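Local coordinates for protein probable manganase-dependent inorganic pyrophosphatase (Clostridium perfringens, PDB 3L2B) that probably hydrolyses inorganic pyrophosphate to phosphate, under the control of a regulatory region of CBS and DRTGG domains that binds the activator diadenosine tetraphosphate, at residues Val5-Glu13 against Val199-Val208; Ile71-Ile82 against Ile181-Tyr189. One frame throughout, in Å; residues are numbered along the deposited sequence.

Contact 1: residues Val5-Glu13 against Val199-Val208; sequences VKLKVEDLE and VSTDDLVEDV
Val9 is the bump that fills the main hollow, the bend where the chain leaves strand 199-200 and turns through Ser200-Asp203. Its CB sits 3.3 Å from Ser200 O. With CG1 anti to the backbone N (chi1 166°), the other branch, CG2, is the one that reaches CG2 of Val199 and, at 3.9 Å, CG2 of Val208. Val222 of strand 219-223 also packs against Val9 here.

A second bump is Leu12, just past the short 3-10 turn: its CD1 lies against Val205 CG2, modelled at a doubtfully short 3.3 Å. That same valine methyl also lies near CB of Leu7, and Ile233 and Phe236 flank Leu12 elsewhere. The third fit runs the other way. Leu204 sets its forked end between two lysine chains, CD1 touching Lys6 CE at 3.4 Å and CD2 touching Lys8 CG at 3.5 Å. Lys8 runs alongside the leucine, pointing the same way, then bends back so that NZ bonds to Lys6 O; Lys6 crosses over the leucine at a slant.

The backbones, meanwhile, form a single antiparallel bridge at Lys8 and Leu204, a non-hydrogen-bonded pair with a bond to each side of it. Val205 N gives Leu7 O a nearly straight bond of 2.9 Å (174° at the hydrogen), while Val9 N bonds Asp203 O at 2.9 Å. Further along, Glu10 N meets a lone pair of Thr201 O. A water donates to Leu7 O and accepts from Glu206 N, extending the link into the first turn of helix 205-215.

Across the contact, main-chain atoms therefore do the polar work and hydrocarbon the filling: the start of the first CBS sequence is fastened to the second CBS domain without a salt bridge, Lys6 NZ and Glu206 OE1 staying 5.3 Å apart.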
ATOM      1  N   VAL A   5     -19.781  41.629 -18.354  1.00 62.24           N
ATOM      2  CA  VAL A   5     -18.755  41.382 -17.330  1.00 60.76           C
ATOM      3  C   VAL A   5     -19.094  40.061 -16.672  1.00 59.69           C
ATOM      4  O   VAL A   5     -20.199  39.845 -16.198  1.00 59.89           O
ATOM      5  CB  VAL A   5     -18.720  42.495 -16.245  1.00 60.83           C
ATOM      6  CG1 VAL A   5     -17.756  42.137 -15.124  1.00 59.53           C
ATOM      7  CG2 VAL A   5     -18.392  43.883 -16.868  1.00 60.29           C
ATOM      8  N   LYS A   6     -18.148  39.153 -16.674  1.00 59.14           N
ATOM      9  CA  LYS A   6     -18.441  37.826 -16.205  1.00 58.46           C
ATOM     10  C   LYS A   6     -17.445  37.371 -15.176  1.00 56.71           C
ATOM     11  O   LYS A   6     -16.252  37.608 -15.278  1.00 56.34           O
ATOM     12  CB  LYS A   6     -18.508  36.835 -17.377  1.00 59.31           C
ATOM     13  CG  LYS A   6     -19.486  37.268 -18.479  1.00 61.51           C
ATOM     14  CD  LYS A   6     -20.140  36.097 -19.222  1.00 63.95           C
ATOM     15  CE  LYS A   6     -19.322  35.682 -20.423  1.00 65.47           C
ATOM     16  NZ  LYS A   6     -19.055  36.823 -21.362  1.00 68.33           N
ATOM     17  N   LEU A   7     -18.010  36.731 -14.170  1.00 55.26           N
ATOM     18  CA  LEU A   7     -17.277  36.098 -13.106  1.00 53.42           C
ATOM     19  C   LEU A   7     -16.285  35.106 -13.684  1.00 52.10           C
ATOM     20  O   LEU A   7     -16.658  34.192 -14.415  1.00 51.97           O
ATOM     21  CB  LEU A   7     -18.259  35.384 -12.180  1.00 53.38           C
ATOM     22  CG  LEU A   7     -18.037  35.503 -10.682  1.00 53.59           C
ATOM     23  CD1 LEU A   7     -17.802  36.937 -10.256  1.00 51.38           C
ATOM     24  CD2 LEU A   7     -19.253  34.908  -9.997  1.00 53.09           C
ATOM     25  N   LYS A   8     -15.017  35.333 -13.361  1.00 50.75           N
ATOM     26  CA  LYS A   8     -13.925  34.402 -13.648  1.00 50.38           C
ATOM     27  C   LYS A   8     -13.514  33.576 -12.401  1.00 48.82           C
ATOM     28  O   LYS A   8     -13.799  33.946 -11.263  1.00 48.01           O
ATOM     29  CB  LYS A   8     -12.707  35.175 -14.201  1.00 50.87           C
ATOM     30  CG  LYS A   8     -12.924  35.826 -15.585  1.00 54.31           C
ATOM     31  CD  LYS A   8     -11.815  36.815 -15.984  1.00 55.85           C
ATOM     32  CE  LYS A   8     -12.127  38.239 -15.550  1.00 59.35           C
ATOM     33  NZ  LYS A   8     -13.440  38.782 -16.100  1.00 62.24           N
ATOM     34  N   VAL A   9     -12.814  32.469 -12.634  1.00 48.12           N
ATOM     35  CA  VAL A   9     -12.280  31.628 -11.540  1.00 47.62           C
ATOM     36  C   VAL A   9     -11.512  32.461 -10.485  1.00 48.15           C
ATOM     37  O   VAL A   9     -11.618  32.223  -9.285  1.00 47.95           O
ATOM     38  CB  VAL A   9     -11.386  30.479 -12.062  1.00 47.64           C
ATOM     39  CG1 VAL A   9     -10.565  29.831 -10.899  1.00 46.74           C
ATOM     40  CG2 VAL A   9     -12.209  29.444 -12.796  1.00 46.91           C
ATOM     41  N   GLU A  10     -10.781  33.468 -10.938  1.00 48.99           N
ATOM     42  CA  GLU A  10      -9.973  34.321 -10.034  1.00 50.35           C
ATOM     43  C   GLU A  10     -10.833  35.051  -9.009  1.00 50.68           C
ATOM     44  O   GLU A  10     -10.347  35.436  -7.974  1.00 51.39           O
ATOM     45  CB  GLU A  10      -9.114  35.342 -10.812  1.00 51.25           C
ATOM     46  CG  GLU A  10      -9.915  36.329 -11.653  1.00 54.13           C
ATOM     47  CD  GLU A  10      -9.078  37.203 -12.562  1.00 57.41           C
ATOM     48  OE1 GLU A  10      -7.883  36.915 -12.755  1.00 59.35           O
ATOM     49  OE2 GLU A  10      -9.643  38.193 -13.088  1.00 61.44           O
ATOM     50  N   ASP A  11     -12.111  35.210  -9.310  1.00 50.80           N
ATOM     51  CA  ASP A  11     -13.056  35.884  -8.416  1.00 52.18           C
ATOM     52  C   ASP A  11     -13.600  34.953  -7.339  1.00 52.62           C
ATOM     53  O   ASP A  11     -14.234  35.395  -6.392  1.00 52.97           O
ATOM     54  CB  ASP A  11     -14.248  36.473  -9.209  1.00 52.11           C
ATOM     55  CG  ASP A  11     -13.803  37.384 -10.344  1.00 53.14           C
ATOM     56  OD1 ASP A  11     -12.857  38.170 -10.128  1.00 55.92           O
ATOM     57  OD2 ASP A  11     -14.375  37.305 -11.453  1.00 52.24           O
ATOM     58  N   LEU A  12     -13.368  33.663  -7.513  1.00 53.13           N
ATOM     59  CA  LEU A  12     -13.942  32.656  -6.617  1.00 54.54           C
ATOM     60  C   LEU A  12     -13.028  32.407  -5.441  1.00 55.76           C
ATOM     61  O   LEU A  12     -11.862  32.799  -5.424  1.00 55.80           O
ATOM     62  CB  LEU A  12     -14.199  31.332  -7.343  1.00 53.93           C
ATOM     63  CG  LEU A  12     -15.266  31.384  -8.431  1.00 55.41           C
ATOM     64  CD1 LEU A  12     -15.248  30.127  -9.258  1.00 56.69           C
ATOM     65  CD2 LEU A  12     -16.629  31.578  -7.816  1.00 56.94           C
ATOM     66  N   GLU A  13     -13.600  31.748  -4.450  1.00 57.32           N
ATOM     67  CA  GLU A  13     -12.840  31.307  -3.286  1.00 58.78           C
ATOM     68  C   GLU A  13     -12.062  30.094  -3.728  1.00 57.56           C
ATOM     69  O   GLU A  13     -12.623  29.179  -4.318  1.00 56.51           O
ATOM     70  CB  GLU A  13     -13.756  30.883  -2.143  1.00 60.12           C
ATOM     71  CG  GLU A  13     -14.814  31.891  -1.760  1.00 64.85           C
ATOM     72  CD  GLU A  13     -14.265  33.012  -0.923  1.00 69.46           C
ATOM     73  OE1 GLU A  13     -13.775  32.709   0.188  1.00 71.43           O
ATOM     74  OE2 GLU A  13     -14.331  34.182  -1.376  1.00 71.93           O
ATOM     75  N   VAL A 199      -8.510  23.995 -14.255  1.00 49.79           N
ATOM     76  CA  VAL A 199      -9.153  25.213 -14.705  1.00 49.67           C
ATOM     77  C   VAL A 199      -8.179  26.383 -14.590  1.00 49.57           C
ATOM     78  O   VAL A 199      -7.231  26.354 -13.810  1.00 48.73           O
ATOM     79  CB  VAL A 199     -10.453  25.493 -13.928  1.00 49.59           C
ATOM     80  CG1 VAL A 199     -11.362  24.293 -13.988  1.00 49.48           C
ATOM     81  CG2 VAL A 199     -10.171  25.844 -12.498  1.00 49.26           C
ATOM     82  N   SER A 200      -8.391  27.390 -15.418  1.00 50.11           N
ATOM     83  CA  SER A 200      -7.565  28.607 -15.380  1.00 51.21           C
ATOM     84  C   SER A 200      -8.262  29.742 -14.643  1.00 50.70           C
ATOM     85  O   SER A 200      -9.462  29.905 -14.730  1.00 49.92           O
ATOM     86  CB  SER A 200      -7.190  29.082 -16.798  1.00 52.05           C
ATOM     87  OG  SER A 200      -6.371  28.132 -17.463  1.00 54.45           O
ATOM     88  N   THR A 201      -7.469  30.531 -13.933  1.00 51.63           N
ATOM     89  CA  THR A 201      -7.957  31.738 -13.251  1.00 52.39           C
ATOM     90  C   THR A 201      -8.862  32.590 -14.142  1.00 54.14           C
ATOM     91  O   THR A 201      -9.840  33.188 -13.685  1.00 53.51           O
ATOM     92  CB  THR A 201      -6.793  32.645 -12.797  1.00 53.05           C
ATOM     93  OG1 THR A 201      -5.866  32.780 -13.870  1.00 53.19           O
ATOM     94  CG2 THR A 201      -6.070  32.091 -11.577  1.00 51.81           C
ATOM     95  N   ASP A 202      -8.529  32.672 -15.423  1.00 56.09           N
ATOM     96  CA  ASP A 202      -9.298  33.553 -16.308  1.00 58.04           C
ATOM     97  C   ASP A 202     -10.428  32.822 -17.031  1.00 58.41           C
ATOM     98  O   ASP A 202     -11.165  33.430 -17.800  1.00 58.94           O
ATOM     99  CB  ASP A 202      -8.398  34.373 -17.254  1.00 59.93           C
ATOM    100  CG  ASP A 202      -7.492  33.530 -18.106  1.00 62.84           C
ATOM    101  OD1 ASP A 202      -7.454  32.290 -17.930  1.00 67.53           O
ATOM    102  OD2 ASP A 202      -6.795  34.120 -18.961  1.00 69.26           O
ATOM    103  N   ASP A 203     -10.597  31.536 -16.742  1.00 58.09           N
ATOM    104  CA  ASP A 203     -11.770  30.804 -17.236  1.00 58.95           C
ATOM    105  C   ASP A 203     -13.037  31.427 -16.630  1.00 59.48           C
ATOM    106  O   ASP A 203     -13.043  31.861 -15.484  1.00 58.87           O
ATOM    107  CB  ASP A 203     -11.738  29.311 -16.846  1.00 58.39           C
ATOM    108  CG  ASP A 203     -10.717  28.494 -17.633  1.00 58.95           C
ATOM    109  OD1 ASP A 203     -10.057  29.041 -18.538  1.00 59.37           O
ATOM    110  OD2 ASP A 203     -10.578  27.282 -17.333  1.00 57.43           O
ATOM    111  N   LEU A 204     -14.113  31.435 -17.397  1.00 60.74           N
ATOM    112  CA  LEU A 204     -15.390  31.957 -16.903  1.00 61.64           C
ATOM    113  C   LEU A 204     -16.109  30.897 -16.074  1.00 61.89           C
ATOM    114  O   LEU A 204     -16.082  29.709 -16.392  1.00 61.83           O
ATOM    115  CB  LEU A 204     -16.252  32.480 -18.063  1.00 62.87           C
ATOM    116  CG  LEU A 204     -15.554  33.590 -18.883  1.00 63.45           C
ATOM    117  CD1 LEU A 204     -16.369  33.976 -20.113  1.00 65.31           C
ATOM    118  CD2 LEU A 204     -15.260  34.826 -18.024  1.00 62.86           C
ATOM    119  N   VAL A 205     -16.717  31.336 -14.981  1.00 62.44           N
ATOM    120  CA  VAL A 205     -17.311  30.410 -14.035  1.00 63.42           C
ATOM    121  C   VAL A 205     -18.418  29.639 -14.724  1.00 65.53           C
ATOM    122  O   VAL A 205     -18.584  28.444 -14.516  1.00 65.84           O
ATOM    123  CB  VAL A 205     -17.835  31.112 -12.773  1.00 63.40           C
ATOM    124  CG1 VAL A 205     -18.835  30.224 -12.035  1.00 63.60           C
ATOM    125  CG2 VAL A 205     -16.666  31.478 -11.883  1.00 62.68           C
ATOM    126  N   GLU A 206     -19.148  30.357 -15.567  1.00 67.65           N
ATOM    127  CA  GLU A 206     -20.202  29.785 -16.420  1.00 69.57           C
ATOM    128  C   GLU A 206     -19.711  28.498 -17.080  1.00 70.28           C
ATOM    129  O   GLU A 206     -20.356  27.449 -17.014  1.00 71.14           O
ATOM    130  CB  GLU A 206     -20.576  30.782 -17.521  1.00 70.36           C
ATOM    131  CG  GLU A 206     -22.022  30.758 -17.945  1.00 73.41           C
ATOM    132  CD  GLU A 206     -22.294  31.678 -19.142  1.00 76.16           C
ATOM    133  OE1 GLU A 206     -21.355  32.379 -19.612  1.00 76.83           O
ATOM    134  OE2 GLU A 206     -23.451  31.698 -19.610  1.00 77.57           O
ATOM    135  N   ASP A 207     -18.564  28.607 -17.727  1.00 70.32           N
ATOM    136  CA  ASP A 207     -18.023  27.514 -18.556  1.00 71.60           C
ATOM    137  C   ASP A 207     -17.387  26.399 -17.716  1.00 71.09           C
ATOM    138  O   ASP A 207     -17.335  25.236 -18.129  1.00 71.64           O
ATOM    139  CB  ASP A 207     -16.996  28.052 -19.564  1.00 71.95           C
ATOM    140  CG  ASP A 207     -17.601  29.062 -20.542  1.00 74.56           C
ATOM    141  OD1 ASP A 207     -18.845  29.153 -20.625  1.00 76.93           O
ATOM    142  OD2 ASP A 207     -16.826  29.776 -21.220  1.00 76.65           O
ATOM    143  N   VAL A 208     -16.903  26.770 -16.535  1.00 70.28           N
ATOM    144  CA  VAL A 208     -16.316  25.812 -15.590  1.00 69.73           C
ATOM    145  C   VAL A 208     -17.425  24.992 -14.916  1.00 70.73           C
ATOM    146  O   VAL A 208     -17.184  23.872 -14.489  1.00 70.24           O
ATOM    147  CB  VAL A 208     -15.399  26.515 -14.530  1.00 68.64           C
ATOM    148  CG1 VAL A 208     -15.086  25.601 -13.363  1.00 67.98           C
ATOM    149  CG2 VAL A 208     -14.105  26.983 -15.172  1.00 67.79           C
TER
HETATM  150  O   HOH W   1     -18.879  33.174 -15.717  1.00 59.11           O

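Contact 2: residues Ile71-Ile82 against Ile181-Tyr189; sequences ILAKSATSLDNI and IVQSLPVDY
Ser75 and Thr77 meet Leu185 and Pro186 in the tight heart of this contact. Leu185 CD2 lies 3.3 Å from both Ser75 OG and Thr77 OG1, and Pro186 CD comes within 3.2 Å of Thr77 OG1. The two hydroxyls are not idle: Thr77 OG1 donates to Ser75 OG, which in turn donates to Ile71 O, a carbonyl that also takes Ser75 N. This chain of bonds lies beside the end of helix 71-74, a Schellman motif made by positive phi at Ala76 and the bonds Thr77 N to Leu72 O and Ala76 N to Ala73 O.

Equally snug is Ser184, whose OG lies 3.5 Å from Thr77 CG2 and 3.7 Å from Ile82 CG1. That OG turns back to Ile181 O, nearly along the C=O axis, so the buried hydroxyl is used at home, while Ser184 O accepts from Asn81 ND2 at 3.1 Å. That amide nitrogen also bonds Glu23 O. Alongside, Leu72 and Ile181 cross at about a right angle, and Phe175 of the second subunit packs on Ile181.

The more open side begins at Tyr189, partly exposed but with its ring laid against Ser75 by a CG anti to the backbone N (chi1 -175°). Ser75 CB sits over one face in a CH-pi contact, 3.8 Å from the Tyr189 ring centroid, and Ile71 CG2 touches the ring obliquely. Exposed Lys74 merely slants past, Lys74 CB lying 3.7 Å from Tyr189 OH.

Methyl and methylene groups packed closely against hydroxyls already satisfied at home thus hold the segments together, plus one hydrogen bond across, from Asn81 ND2 to Ser184 O.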
ATOM      1  N   ILE A  71      10.011  -1.567 -10.348  1.00 53.06           N
ATOM      2  CA  ILE A  71       9.446  -0.187 -10.237  1.00 51.36           C
ATOM      3  C   ILE A  71      10.466   0.901  -9.824  1.00 49.02           C
ATOM      4  O   ILE A  71      10.281   2.078 -10.149  1.00 47.47           O
ATOM      5  CB  ILE A  71       8.170  -0.062  -9.310  1.00 50.95           C
ATOM      6  CG1 ILE A  71       8.329  -0.819  -7.988  1.00 50.30           C
ATOM      7  CG2 ILE A  71       6.930  -0.534 -10.041  1.00 53.72           C
ATOM      8  CD1 ILE A  71       9.634  -0.569  -7.291  1.00 49.21           C
ATOM      9  N   LEU A  72      11.532   0.517  -9.114  1.00 47.35           N
ATOM     10  CA  LEU A  72      12.552   1.511  -8.711  1.00 46.50           C
ATOM     11  C   LEU A  72      13.241   2.046  -9.976  1.00 47.41           C
ATOM     12  O   LEU A  72      13.531   3.237 -10.084  1.00 46.71           O
ATOM     13  CB  LEU A  72      13.555   0.968  -7.674  1.00 45.64           C
ATOM     14  CG  LEU A  72      12.997   0.634  -6.276  1.00 44.88           C
ATOM     15  CD1 LEU A  72      14.108   0.187  -5.311  1.00 44.11           C
ATOM     16  CD2 LEU A  72      12.229   1.795  -5.641  1.00 44.68           C
ATOM     17  N   ALA A  73      13.412   1.159 -10.958  1.00 48.50           N
ATOM     18  CA  ALA A  73      14.061   1.514 -12.228  1.00 50.58           C
ATOM     19  C   ALA A  73      13.123   2.359 -13.062  1.00 51.33           C
ATOM     20  O   ALA A  73      13.474   3.440 -13.560  1.00 52.53           O
ATOM     21  CB  ALA A  73      14.466   0.248 -13.013  1.00 51.13           C
ATOM     22  N   LYS A  74      11.908   1.850 -13.197  1.00 51.41           N
ATOM     23  CA  LYS A  74      10.911   2.499 -14.051  1.00 51.83           C
ATOM     24  C   LYS A  74      10.591   3.886 -13.541  1.00 50.74           C
ATOM     25  O   LYS A  74      10.201   4.761 -14.314  1.00 51.62           O
ATOM     26  CB  LYS A  74       9.624   1.665 -14.140  1.00 52.42           C
ATOM     27  CG  LYS A  74       9.746   0.399 -15.005  1.00 55.17           C
ATOM     28  CD  LYS A  74       8.353  -0.125 -15.426  1.00 58.50           C
ATOM     29  CE  LYS A  74       8.394  -0.986 -16.718  1.00 61.24           C
ATOM     30  NZ  LYS A  74       9.438  -2.068 -16.714  1.00 62.72           N
ATOM     31  N   SER A  75      10.742   4.084 -12.233  1.00 48.98           N
ATOM     32  CA  SER A  75      10.356   5.348 -11.599  1.00 48.19           C
ATOM     33  C   SER A  75      11.551   6.247 -11.345  1.00 48.27           C
ATOM     34  O   SER A  75      11.420   7.339 -10.801  1.00 48.60           O
ATOM     35  CB  SER A  75       9.667   5.081 -10.256  1.00 48.04           C
ATOM     36  OG  SER A  75      10.585   4.537  -9.304  1.00 44.79           O
ATOM     37  N   ALA A  76      12.735   5.758 -11.672  1.00 48.08           N
ATOM     38  CA  ALA A  76      13.966   6.475 -11.314  1.00 47.96           C
ATOM     39  C   ALA A  76      13.967   6.932  -9.855  1.00 46.07           C
ATOM     40  O   ALA A  76      14.404   8.041  -9.560  1.00 46.19           O
ATOM     41  CB  ALA A  76      14.155   7.706 -12.236  1.00 48.83           C
ATOM     42  N   THR A  77      13.470   6.095  -8.946  1.00 43.91           N
ATOM     43  CA  THR A  77      13.464   6.482  -7.531  1.00 42.32           C
ATOM     44  C   THR A  77      14.880   6.847  -7.097  1.00 42.04           C
ATOM     45  O   THR A  77      15.863   6.177  -7.442  1.00 42.72           O
ATOM     46  CB  THR A  77      12.874   5.385  -6.597  1.00 42.02           C
ATOM     47  OG1 THR A  77      11.485   5.203  -6.888  1.00 40.68           O
ATOM     48  CG2 THR A  77      13.007   5.783  -5.110  1.00 40.22           C
ATOM     49  N   SER A  78      14.970   7.945  -6.375  1.00 41.74           N
ATOM     50  CA  SER A  78      16.253   8.499  -5.926  1.00 42.51           C
ATOM     51  C   SER A  78      16.714   7.789  -4.686  1.00 42.08           C
ATOM     52  O   SER A  78      15.926   7.241  -3.935  1.00 41.80           O
ATOM     53  CB  SER A  78      16.114   9.982  -5.601  1.00 42.74           C
ATOM     54  OG  SER A  78      15.522  10.121  -4.316  1.00 43.66           O
ATOM     55  N   LEU A  79      18.010   7.827  -4.470  1.00 43.30           N
ATOM     56  CA  LEU A  79      18.612   7.278  -3.254  1.00 43.41           C
ATOM     57  C   LEU A  79      18.112   8.031  -2.028  1.00 43.72           C
ATOM     58  O   LEU A  79      17.850   7.441  -0.988  1.00 43.95           O
ATOM     59  CB  LEU A  79      20.130   7.365  -3.300  1.00 43.71           C
ATOM     60  CG  LEU A  79      20.784   6.715  -2.081  1.00 45.32           C
ATOM     61  CD1 LEU A  79      20.340   5.207  -1.905  1.00 38.12           C
ATOM     62  CD2 LEU A  79      22.288   6.861  -2.178  1.00 43.40           C
ATOM     63  N   ASP A  80      17.998   9.340  -2.153  1.00 43.89           N
ATOM     64  CA  ASP A  80      17.458  10.170  -1.039  1.00 44.37           C
ATOM     65  C   ASP A  80      16.087   9.683  -0.532  1.00 42.15           C
ATOM     66  O   ASP A  80      15.818   9.605   0.675  1.00 40.89           O
ATOM     67  CB  ASP A  80      17.330  11.637  -1.474  1.00 45.21           C
ATOM     68  CG  ASP A  80      18.689  12.330  -1.558  1.00 50.33           C
ATOM     69  OD1 ASP A  80      19.549  12.026  -0.710  1.00 55.95           O
ATOM     70  OD2 ASP A  80      18.903  13.141  -2.479  1.00 55.12           O
ATOM     71  N   ASN A  81      15.217   9.392  -1.486  1.00 40.67           N
ATOM     72  CA  ASN A  81      13.855   8.973  -1.168  1.00 39.62           C
ATOM     73  C   ASN A  81      13.847   7.663  -0.396  1.00 38.88           C
ATOM     74  O   ASN A  81      13.157   7.528   0.634  1.00 37.84           O
ATOM     75  CB  ASN A  81      12.999   8.877  -2.432  1.00 39.10           C
ATOM     76  CG  ASN A  81      12.476  10.224  -2.859  1.00 38.94           C
ATOM     77  OD1 ASN A  81      13.027  11.247  -2.478  1.00 42.88           O
ATOM     78  ND2 ASN A  81      11.403  10.237  -3.623  1.00 36.20           N
ATOM     79  N   ILE A  82      14.672   6.738  -0.883  1.00 38.09           N
ATOM     80  CA  ILE A  82      14.835   5.435  -0.268  1.00 37.78           C
ATOM     81  C   ILE A  82      15.430   5.615   1.122  1.00 40.19           C
ATOM     82  O   ILE A  82      14.948   5.017   2.097  1.00 40.06           O
ATOM     83  CB  ILE A  82      15.724   4.489  -1.101  1.00 37.16           C
ATOM     84  CG1 ILE A  82      15.038   4.110  -2.409  1.00 35.77           C
ATOM     85  CG2 ILE A  82      16.002   3.215  -0.337  1.00 37.28           C
ATOM     86  CD1 ILE A  82      15.984   3.509  -3.482  1.00 35.66           C
ATOM     87  N   ILE A 181       9.415  -0.057   1.240  1.00 41.42           N
ATOM     88  CA  ILE A 181      10.277   0.496   0.212  1.00 41.59           C
ATOM     89  C   ILE A 181       9.490   1.122  -0.950  1.00 41.97           C
ATOM     90  O   ILE A 181       9.987   2.089  -1.585  1.00 41.05           O
ATOM     91  CB  ILE A 181      11.305  -0.531  -0.308  1.00 41.90           C
ATOM     92  CG1 ILE A 181      12.468   0.220  -0.955  1.00 41.99           C
ATOM     93  CG2 ILE A 181      10.611  -1.505  -1.247  1.00 42.70           C
ATOM     94  CD1 ILE A 181      13.583  -0.656  -1.488  1.00 42.19           C
ATOM     95  N   VAL A 182       8.259   0.656  -1.208  1.00 41.70           N
ATOM     96  CA  VAL A 182       7.464   1.247  -2.324  1.00 42.07           C
ATOM     97  C   VAL A 182       6.949   2.660  -1.996  1.00 41.70           C
ATOM     98  O   VAL A 182       6.565   3.421  -2.889  1.00 41.36           O
ATOM     99  CB  VAL A 182       6.307   0.396  -2.784  1.00 42.72           C
ATOM    100  CG1 VAL A 182       6.863  -0.959  -3.276  1.00 46.59           C
ATOM    101  CG2 VAL A 182       5.254   0.209  -1.658  1.00 44.45           C
ATOM    102  N   GLN A 183       7.022   3.016  -0.726  1.00 40.73           N
ATOM    103  CA  GLN A 183       6.609   4.335  -0.281  1.00 40.87           C
ATOM    104  C   GLN A 183       7.667   5.385  -0.641  1.00 40.77           C
ATOM    105  O   GLN A 183       7.504   6.562  -0.412  1.00 40.83           O
ATOM    106  CB  GLN A 183       6.387   4.328   1.233  1.00 42.10           C
ATOM    107  CG  GLN A 183       5.377   3.240   1.692  1.00 42.53           C
ATOM    108  CD  GLN A 183       5.022   3.395   3.146  1.00 45.62           C
ATOM    109  OE1 GLN A 183       5.401   4.379   3.766  1.00 47.93           O
ATOM    110  NE2 GLN A 183       4.304   2.418   3.706  1.00 45.90           N
ATOM    111  N   SER A 184       8.759   4.931  -1.212  1.00 40.59           N
ATOM    112  CA  SER A 184       9.853   5.807  -1.532  1.00 41.10           C
ATOM    113  C   SER A 184       9.704   6.330  -2.960  1.00 40.58           C
ATOM    114  O   SER A 184      10.390   7.270  -3.350  1.00 40.55           O
ATOM    115  CB  SER A 184      11.184   5.056  -1.338  1.00 41.21           C
ATOM    116  OG  SER A 184      11.358   4.206  -2.418  1.00 44.33           O
ATOM    117  N   LEU A 185       8.773   5.742  -3.718  1.00 39.84           N
ATOM    118  CA  LEU A 185       8.506   6.158  -5.103  1.00 39.74           C
ATOM    119  C   LEU A 185       8.225   7.667  -5.247  1.00 40.26           C
ATOM    120  O   LEU A 185       7.454   8.248  -4.474  1.00 40.11           O
ATOM    121  CB  LEU A 185       7.302   5.413  -5.700  1.00 39.66           C
ATOM    122  CG  LEU A 185       7.448   3.903  -5.910  1.00 40.44           C
ATOM    123  CD1 LEU A 185       6.154   3.278  -6.441  1.00 42.19           C
ATOM    124  CD2 LEU A 185       8.567   3.622  -6.824  1.00 41.87           C
ATOM    125  N   PRO A 186       8.786   8.300  -6.286  1.00 39.97           N
ATOM    126  CA  PRO A 186       8.433   9.718  -6.481  1.00 40.53           C
ATOM    127  C   PRO A 186       7.024   9.912  -6.972  1.00 40.23           C
ATOM    128  O   PRO A 186       6.532   9.124  -7.762  1.00 38.86           O
ATOM    129  CB  PRO A 186       9.423  10.189  -7.564  1.00 41.72           C
ATOM    130  CG  PRO A 186       9.741   8.944  -8.373  1.00 40.59           C
ATOM    131  CD  PRO A 186       9.601   7.764  -7.380  1.00 40.19           C
ATOM    132  N   VAL A 187       6.379  10.978  -6.508  1.00 41.00           N
ATOM    133  CA  VAL A 187       4.975  11.177  -6.816  1.00 41.57           C
ATOM    134  C   VAL A 187       4.734  11.189  -8.326  1.00 43.22           C
ATOM    135  O   VAL A 187       3.667  10.737  -8.777  1.00 43.57           O
ATOM    136  CB  VAL A 187       4.361  12.435  -6.121  1.00 42.27           C
ATOM    137  CG1 VAL A 187       4.264  12.219  -4.581  1.00 39.98           C
ATOM    138  CG2 VAL A 187       5.147  13.653  -6.442  1.00 42.36           C
ATOM    139  N   ASP A 188       5.713  11.646  -9.120  1.00 44.30           N
ATOM    140  CA  ASP A 188       5.491  11.780 -10.575  1.00 45.35           C
ATOM    141  C   ASP A 188       5.431  10.447 -11.285  1.00 45.76           C
ATOM    142  O   ASP A 188       4.971  10.371 -12.419  1.00 46.18           O
ATOM    143  CB  ASP A 188       6.486  12.733 -11.269  1.00 46.70           C
ATOM    144  CG  ASP A 188       7.883  12.146 -11.415  1.00 47.16           C
ATOM    145  OD1 ASP A 188       8.653  12.686 -12.208  1.00 48.89           O
ATOM    146  OD2 ASP A 188       8.233  11.192 -10.700  1.00 49.84           O
ATOM    147  N   TYR A 189       5.848   9.377 -10.615  1.00 45.81           N
ATOM    148  CA  TYR A 189       5.628   8.049 -11.194  1.00 46.29           C
ATOM    149  C   TYR A 189       4.189   7.608 -11.017  1.00 45.99           C
ATOM    150  O   TYR A 189       3.665   6.841 -11.807  1.00 46.20           O
ATOM    151  CB  TYR A 189       6.518   7.001 -10.566  1.00 46.58           C
ATOM    152  CG  TYR A 189       6.399   5.624 -11.220  1.00 46.13           C
ATOM    153  CD1 TYR A 189       6.817   5.418 -12.525  1.00 45.97           C
ATOM    154  CD2 TYR A 189       5.873   4.540 -10.525  1.00 46.26           C
ATOM    155  CE1 TYR A 189       6.747   4.142 -13.121  1.00 46.01           C
ATOM    156  CE2 TYR A 189       5.776   3.260 -11.118  1.00 46.66           C
ATOM    157  CZ  TYR A 189       6.223   3.067 -12.409  1.00 46.86           C
ATOM    158  OH  TYR A 189       6.143   1.814 -12.996  1.00 48.26           O
TER

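Overall arrangement
Contact 1 lies at one end of the elongated chain, about 34 Å from the chain's centre, and contact 2 close to the middle, about 4 Å from it. Their centres are about 37 Å apart and their nearest atoms about 19 Å, so neither touches the other. The chain joins them directly, though: the short run from Tyr189 to Val199 carries Thr192, Asn195, Leu196 and Val197 of the diadenosine tetraphosphate pocket, and the Val199 side chain is about 8 Å from the ligand. Contact 1 ties the two CBS sequences together at the far end, whereas contact 2 brings together the chain running into and out of the five-stranded sheet, beside the second subunit.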